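Side-chain contacts in possible prolidase (Bifidobacterium longum NCC2705, PDB 2P9B), which probably hydrolyses carbon-nitrogen bonds as an amidohydrolase-family member, possibly as a prolidase, with its substrate not established: residues A[142-145]-A[146-150]; A[386-389]-A[390-393]. All blocks are in the same frame, centred on the assembly; numbering follows the deposited sequence.

Contact 1. Residues A[142-145]-A[146-150]; sequences VVTL and RDQID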
# COMPACT_ATOMS: atom_id res chain seq x y z
N VAL A 142 -4.91 -14.33 6.49
CA VAL A 142 -4.30 -13.03 6.79
C VAL A 142 -5.01 -12.43 8.00
O VAL A 142 -4.39 -11.75 8.82
CB VAL A 142 -4.37 -12.06 5.59
CG1 VAL A 142 -3.62 -10.77 5.92
CG2 VAL A 142 -3.75 -12.71 4.37
N VAL A 143 -6.30 -12.70 8.13
CA VAL A 143 -7.03 -12.20 9.29
C VAL A 143 -6.38 -12.81 10.52
O VAL A 143 -6.12 -12.14 11.51
CB VAL A 143 -8.52 -12.61 9.24
CG1 VAL A 143 -9.19 -12.31 10.58
CG2 VAL A 143 -9.23 -11.86 8.13
N THR A 144 -6.09 -14.10 10.44
CA THR A 144 -5.46 -14.81 11.53
C THR A 144 -4.11 -14.19 11.88
O THR A 144 -3.83 -13.93 13.05
CB THR A 144 -5.27 -16.29 11.17
OG1 THR A 144 -6.56 -16.88 10.96
CG2 THR A 144 -4.55 -17.03 12.28
N LEU A 145 -3.28 -13.96 10.86
CA LEU A 145 -1.96 -13.37 11.05
C LEU A 145 -2.07 -11.97 11.66
O LEU A 145 -1.35 -11.63 12.60
CB LEU A 145 -1.22 -13.30 9.71
CG LEU A 145 0.16 -12.63 9.72
CD1 LEU A 145 1.10 -13.41 10.62
CD2 LEU A 145 0.71 -12.56 8.30
N ARG A 146 -2.97 -11.16 11.12
CA ARG A 146 -3.19 -9.82 11.63
C ARG A 146 -3.53 -9.85 13.12
O ARG A 146 -3.00 -9.06 13.90
CB ARG A 146 -4.33 -9.14 10.87
CG ARG A 146 -4.72 -7.77 11.41
CD ARG A 146 -6.13 -7.41 10.99
NE ARG A 146 -7.11 -8.21 11.73
CZ ARG A 146 -8.36 -8.44 11.33
NH1 ARG A 146 -8.80 -7.95 10.18
NH2 ARG A 146 -9.17 -9.15 12.10
N ASP A 147 -4.41 -10.77 13.50
CA ASP A 147 -4.81 -10.87 14.89
C ASP A 147 -3.65 -11.27 15.81
O ASP A 147 -3.57 -10.80 16.94
CB ASP A 147 -5.98 -11.86 15.05
CG ASP A 147 -7.29 -11.32 14.49
OD1 ASP A 147 -7.37 -10.09 14.24
OD2 ASP A 147 -8.24 -12.11 14.31
N GLN A 148 -2.76 -12.12 15.32
CA GLN A 148 -1.62 -12.54 16.13
C GLN A 148 -0.66 -11.37 16.32
O GLN A 148 -0.11 -11.17 17.40
CB GLN A 148 -0.90 -13.72 15.48
CG GLN A 148 -1.79 -14.94 15.30
CD GLN A 148 -1.11 -16.06 14.56
OE1 GLN A 148 -0.49 -15.84 13.51
NE2 GLN A 148 -1.21 -17.27 15.08
N ILE A 149 -0.45 -10.61 15.25
CA ILE A 149 0.43 -9.44 15.31
C ILE A 149 -0.17 -8.40 16.26
O ILE A 149 0.52 -7.84 17.12
CB ILE A 149 0.60 -8.81 13.90
CG1 ILE A 149 1.38 -9.78 13.00
CG2 ILE A 149 1.30 -7.45 14.00
CD1 ILE A 149 1.49 -9.36 11.54
N ASP A 150 -1.47 -8.15 16.12
CA ASP A 150 -2.15 -7.17 16.97
C ASP A 150 -2.10 -7.57 18.44
O ASP A 150 -2.06 -6.71 19.32
CB ASP A 150 -3.61 -7.00 16.54
CG ASP A 150 -3.75 -6.42 15.14
OD1 ASP A 150 -2.73 -5.95 14.58
OD2 ASP A 150 -4.87 -6.44 14.60
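Val143 and Arg146 meet because both send a branch out anti to the backbone N, Val143 CG1 at chi1 169° and Arg146 CG at 175°. The two side chains run side by side in the same direction, and a bend at chi3 of Arg146 (72°) swings its guanidinium back alongside the valine. There Val143 CG1 lies over one face of the flat group, 3.5 Å from Arg146 NH2. The edge of the same group is turned to Asp147: Arg146 NE and NH2 both reach the single oxygen Asp147 OD1, a side-on grip in the guanidinium plane. The salt bridge from Arg146 NH2 to Asp147 OD1 measures 3.0 Å, and both nitrogens come to that oxygen from the same face of the carboxylate. Arg146 NH1 is taken up by Asn200 OD1 and Gly198 O, so the guanidinium is fixed both in position and in rotation, and the nearby positive charge probably helps keep Asp147 ionised.

On another side of the helix, Leu145 and Ile149 make the apolar counterpart: Leu145 CG sits 4.0 Å from Ile149 CD1, the two chains crossing obliquely. Gln148 passes Leu145 at about a right angle, with its OE1 4.1 Å from Leu145 CD1. Beneath the side chains the i to i+4 backbone bonds run unbroken, from Arg146 N to Val142 O at 2.8 Å through to Ile149 N to Leu145 O at 3.0 Å.

Val142, Leu145, Arg146 and Ile149 all touch Ile159 of strand 158-160, and Leu145 also packs on Lys118 and Ala121 of helix 113-126. The arrangement is that of an amphipathic helix in a beta-alpha-beta unit, here strand 129-134, helix 141-150 and strand 158-160, as expected of the TIM-barrel fold of amidohydrolases.

Contact 2. Residues A[386-389]-A[390-393]; sequences LGVD and AETG
Val388 and Thr392 form the close-packed side of this turn. Their side chains lie next to each other and point the same way, with Val388 CG2 3.6 Å from Thr392 CG2, methyl against methyl. Both residues are buried. The backbone closes a type I beta turn over residues 388-391: Val388 O takes Glu391 N at 3.0 Å from above the carbonyl plane, and the same oxygen accepts an i to i+4 bond from Thr392 N at 2.9 Å, almost in line with its carbonyl bond. A CA-H...O contact from Asp389 CA to Thr392 O, 3.5 Å, adds to the closure. With chi1 at 70°, Glu391 CG is tucked back to 3.4 Å from Val388 O, and the extended chain beyond it lays OE2 3.7 Å from Val388 CG1, a plain van der Waals touch.

Glu391, partly exposed, stands between this packed side and the open one, and its OE1 has a long, weak ion pair with Arg158. The open side begins at Ala390, which is exposed; a water joins its N to Gly387 O, spanning the outer side of the bend.

Gly387, at positive phi, leaves the helical conformation after helix 371-385, in a Schellman motif, and the turn follows directly on the way to strand 403-406. Asp389 leans on Ala383 and Ser384 of that helix, while Thr392 gives OG1 to a hydrogen bond with Asp402 and touches Thr131 of strand 129-134 and Arg158 of strand 158-160.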
# COMPACT_ATOMS: atom_id res chain seq x y z
N LEU A 386 -5.87 4.67 4.15
CA LEU A 386 -6.18 3.41 4.84
C LEU A 386 -6.91 3.60 6.17
O LEU A 386 -7.24 2.62 6.84
CB LEU A 386 -4.90 2.60 5.07
CG LEU A 386 -4.15 2.18 3.81
CD1 LEU A 386 -2.99 1.28 4.19
CD2 LEU A 386 -5.08 1.46 2.86
N GLY A 387 -7.14 4.86 6.53
CA GLY A 387 -7.85 5.15 7.77
C GLY A 387 -7.07 4.92 9.05
O GLY A 387 -7.66 4.69 10.11
N VAL A 388 -5.74 4.99 8.98
CA VAL A 388 -4.92 4.77 10.16
C VAL A 388 -4.03 5.97 10.49
O VAL A 388 -3.08 5.85 11.26
CB VAL A 388 -4.03 3.51 9.99
CG1 VAL A 388 -4.91 2.26 9.90
CG2 VAL A 388 -3.18 3.65 8.72
N ASP A 389 -4.36 7.12 9.93
CA ASP A 389 -3.56 8.33 10.15
C ASP A 389 -3.52 8.79 11.60
O ASP A 389 -2.61 9.53 11.99
CB ASP A 389 -4.07 9.47 9.26
CG ASP A 389 -5.55 9.71 9.42
OD1 ASP A 389 -6.35 8.80 9.09
OD2 ASP A 389 -5.92 10.81 9.87
N ALA A 390 -4.48 8.37 12.40
CA ALA A 390 -4.49 8.77 13.80
C ALA A 390 -3.40 8.04 14.56
O ALA A 390 -2.89 8.54 15.57
CB ALA A 390 -5.86 8.47 14.42
N GLU A 391 -3.01 6.86 14.08
CA GLU A 391 -1.99 6.09 14.78
C GLU A 391 -0.65 5.93 14.07
O GLU A 391 0.33 5.55 14.70
CB GLU A 391 -2.55 4.71 15.12
CG GLU A 391 -2.76 3.80 13.93
CD GLU A 391 -3.49 2.52 14.29
OE1 GLU A 391 -3.13 1.90 15.32
OE2 GLU A 391 -4.42 2.14 13.56
N THR A 392 -0.58 6.22 12.78
CA THR A 392 0.68 6.06 12.07
C THR A 392 0.79 6.97 10.85
O THR A 392 -0.12 7.75 10.57
CB THR A 392 0.89 4.58 11.65
OG1 THR A 392 2.22 4.40 11.17
CG2 THR A 392 -0.11 4.19 10.56
N GLY A 393 1.92 6.89 10.15
CA GLY A 393 2.09 7.70 8.95
C GLY A 393 2.93 8.95 9.09
O GLY A 393 3.23 9.61 8.10
O HOH W 1 -7.02 6.72 12.16

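Overall arrangement
Contacts 1 and 2 do not touch: their centres are 18 Å apart and their nearest atoms about 8 Å. They come in series along the chain, one a helix and the other the turn leaving helix 371-385, yet both pack on strand 158-160, and contact 2 also reaches strand 129-134. Leu386 of contact 2 does both, through Leu160 and Arg133. Each contact also comes one residue short of a histidine: Val142 touches Leu80, next to His79, and Leu386 touches Ala76, next to His77. Together with Asp345 these histidines are arranged as a possible metal site, empty in this model.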